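Local coordinates for inosine-uridine preferring nucleoside hydrolase family protein (Bacillus anthracis, PDB 2C40) that belongs to the inosine-uridine preferring nucleoside hydrolase family and binds a calcium ion together with alpha-D-ribofuranose in one pocket, at residues A[125-129]-A[173-177]. Sequence-based numbering, arbitrary orientation.
Sequences TGPLT and NSFWD. With CA (calcium ion), chain C; RIB (alpha-D-ribofuranose), chain D.
The side-chain amide of N173 reaches the backbone of T125: N173 ND2 donates to T125 O over 3.1 Å, with the donor well above the carbonyl plane. That approach suits a carbonyl oxygen already committed to the calcium ion, 2.5 Å from T125 O, with D9, D14 and D247 as further protein ligands. An asparagine suits the place because its amide offers two N-H donors and a carbonyl acceptor. One hydrogen of N173 ND2 is shared between T125 O and O3 of the ribofuranose, the latter 3.2 Å from ND2, so both bonds are bent (136° and 141° at the hydrogen). The other goes to M151 O, while OD1 accepts from a calcium-bound water. CG of N173 lies beside its backbone N, and the flat amide rests against the G126 backbone, N173 CG being 3.5 Å from G126 C. Glycine fits at 126 because a CB would run into the P127 ring.

Apolar packing continues the contact. P127 CG lies over the rim of one face of the W176 indole, 3.1 Å above its plane, and P127 CB meets W176 CE3 at 3.4 Å. With W176 CG anti to the backbone N (chi1 -163°), the indole is turned toward P127.

A water joins the backbones, accepting from L128 N and donating to N173 O and D177 O.

The loop after strand 120-124 thus meets helix 172-176 at the calcium and ribofuranose site, at the C-terminal end of a parallel strand, as in the nucleoside hydrolase fold.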
loop_
_atom_site.group_PDB
_atom_site.type_symbol
_atom_site.label_atom_id
_atom_site.label_comp_id
_atom_site.label_asym_id
_atom_site.label_seq_id
_atom_site.Cartn_x
_atom_site.Cartn_y
_atom_site.Cartn_z
ATOM N N THR A 125 13.677 17.190 -2.056
ATOM C CA THR A 125 13.005 16.441 -1.059
ATOM C C THR A 125 13.540 15.003 -0.872
ATOM O O THR A 125 13.043 14.295 -0.012
ATOM C CB THR A 125 11.465 16.458 -1.241
ATOM O OG1 THR A 125 11.057 15.857 -2.485
ATOM C CG2 THR A 125 10.954 17.863 -1.150
ATOM N N GLY A 126 14.585 14.638 -1.606
ATOM C CA GLY A 126 15.427 13.497 -1.329
ATOM C C GLY A 126 16.852 13.971 -0.979
ATOM O O GLY A 126 17.067 15.143 -0.669
ATOM N N PRO A 127 17.844 13.055 -1.024
ATOM C CA PRO A 127 19.268 13.360 -0.871
ATOM C C PRO A 127 19.782 14.442 -1.828
ATOM O O PRO A 127 19.116 14.723 -2.826
ATOM C CB PRO A 127 19.901 12.024 -1.239
ATOM C CG PRO A 127 18.904 11.012 -0.827
ATOM C CD PRO A 127 17.630 11.625 -1.254
ATOM N N LEU A 128 20.979 14.976 -1.575
ATOM C CA LEU A 128 21.496 16.104 -2.338
ATOM C C LEU A 128 22.434 15.741 -3.473
ATOM O O LEU A 128 22.977 16.621 -4.092
ATOM C CB LEU A 128 22.204 17.079 -1.402
ATOM C CG LEU A 128 21.281 17.968 -0.565
ATOM C CD1 LEU A 128 22.146 18.645 0.490
ATOM C CD2 LEU A 128 20.561 18.987 -1.445
ATOM N N THR A 129 22.598 14.468 -3.794
ATOM C CA THR A 129 23.717 14.079 -4.666
ATOM C C THR A 129 23.620 14.547 -6.126
ATOM O O THR A 129 24.659 14.886 -6.709
ATOM C CB THR A 129 24.228 12.613 -4.469
ATOM O OG1 THR A 129 24.484 11.927 -5.722
ATOM C CG2 THR A 129 23.432 11.837 -3.533
ATOM N N ASN A 173 17.855 11.737 4.489
ATOM C CA ASN A 173 18.319 12.397 3.258
ATOM C C ASN A 173 19.807 12.786 3.325
ATOM O O ASN A 173 20.513 12.694 2.315
ATOM C CB ASN A 173 17.429 13.593 2.870
ATOM C CG ASN A 173 16.038 13.159 2.358
ATOM O OD1 ASN A 173 15.842 12.007 1.954
ATOM N ND2 ASN A 173 15.093 14.098 2.324
ATOM N N SER A 174 20.275 13.214 4.501
ATOM C CA SER A 174 21.696 13.476 4.725
ATOM C C SER A 174 22.500 12.184 4.763
ATOM O O SER A 174 23.517 12.067 4.094
ATOM C CB SER A 174 21.947 14.220 6.038
ATOM O OG SER A 174 21.025 15.273 6.210
ATOM N N PHE A 175 22.051 11.233 5.565
ATOM C CA PHE A 175 22.733 9.939 5.679
ATOM C C PHE A 175 22.953 9.217 4.324
ATOM O O PHE A 175 23.980 8.635 4.121
ATOM C CB PHE A 175 21.951 9.059 6.645
ATOM C CG PHE A 175 22.609 7.726 6.967
ATOM C CD1 PHE A 175 23.812 7.689 7.649
ATOM C CD2 PHE A 175 21.986 6.526 6.627
ATOM C CE1 PHE A 175 24.419 6.505 7.960
ATOM C CE2 PHE A 175 22.578 5.294 6.924
ATOM C CZ PHE A 175 23.781 5.264 7.610
ATOM N N TRP A 176 22.000 9.308 3.403
ATOM C CA TRP A 176 22.102 8.610 2.110
ATOM C C TRP A 176 23.358 8.964 1.378
ATOM O O TRP A 176 23.941 8.101 0.717
ATOM C CB TRP A 176 20.918 8.903 1.212
ATOM C CG TRP A 176 20.688 7.951 0.004
ATOM C CD1 TRP A 176 20.040 6.781 0.026
ATOM C CD2 TRP A 176 21.011 8.197 -1.385
ATOM N NE1 TRP A 176 19.991 6.228 -1.207
ATOM C CE2 TRP A 176 20.554 7.088 -2.107
ATOM C CE3 TRP A 176 21.632 9.259 -2.079
ATOM C CZ2 TRP A 176 20.664 6.986 -3.494
ATOM C CZ3 TRP A 176 21.779 9.140 -3.463
ATOM C CH2 TRP A 176 21.283 7.994 -4.150
ATOM N N ASP A 177 23.776 10.234 1.491
ATOM C CA ASP A 177 25.018 10.711 0.894
ATOM C C ASP A 177 25.530 11.963 1.652
ATOM O O ASP A 177 25.221 13.123 1.270
ATOM C CB ASP A 177 24.774 11.028 -0.573
ATOM C CG ASP A 177 26.054 11.311 -1.311
ATOM O OD1 ASP A 177 27.067 11.381 -0.611
ATOM O OD2 ASP A 177 26.058 11.406 -2.563
HETATM CA CA CA C . 11.696 12.170 0.077
HETATM O O5 RIB D . 14.229 11.494 6.388
HETATM C C5 RIB D . 12.921 11.862 5.866
HETATM C C4 RIB D . 12.882 11.482 4.384
HETATM O O4 RIB D . 12.945 10.041 4.325
HETATM C C3 RIB D . 11.681 11.945 3.533
HETATM O O3 RIB D . 12.146 12.968 2.593
HETATM C C2 RIB D . 11.045 10.623 2.911
HETATM O O2 RIB D . 10.676 10.470 1.462
HETATM C C1 RIB D . 12.036 9.507 3.329
HETATM O O HOH W 1 22.418 13.863 0.586
HETATM O O HOH W 2 13.645 10.988 1.031
#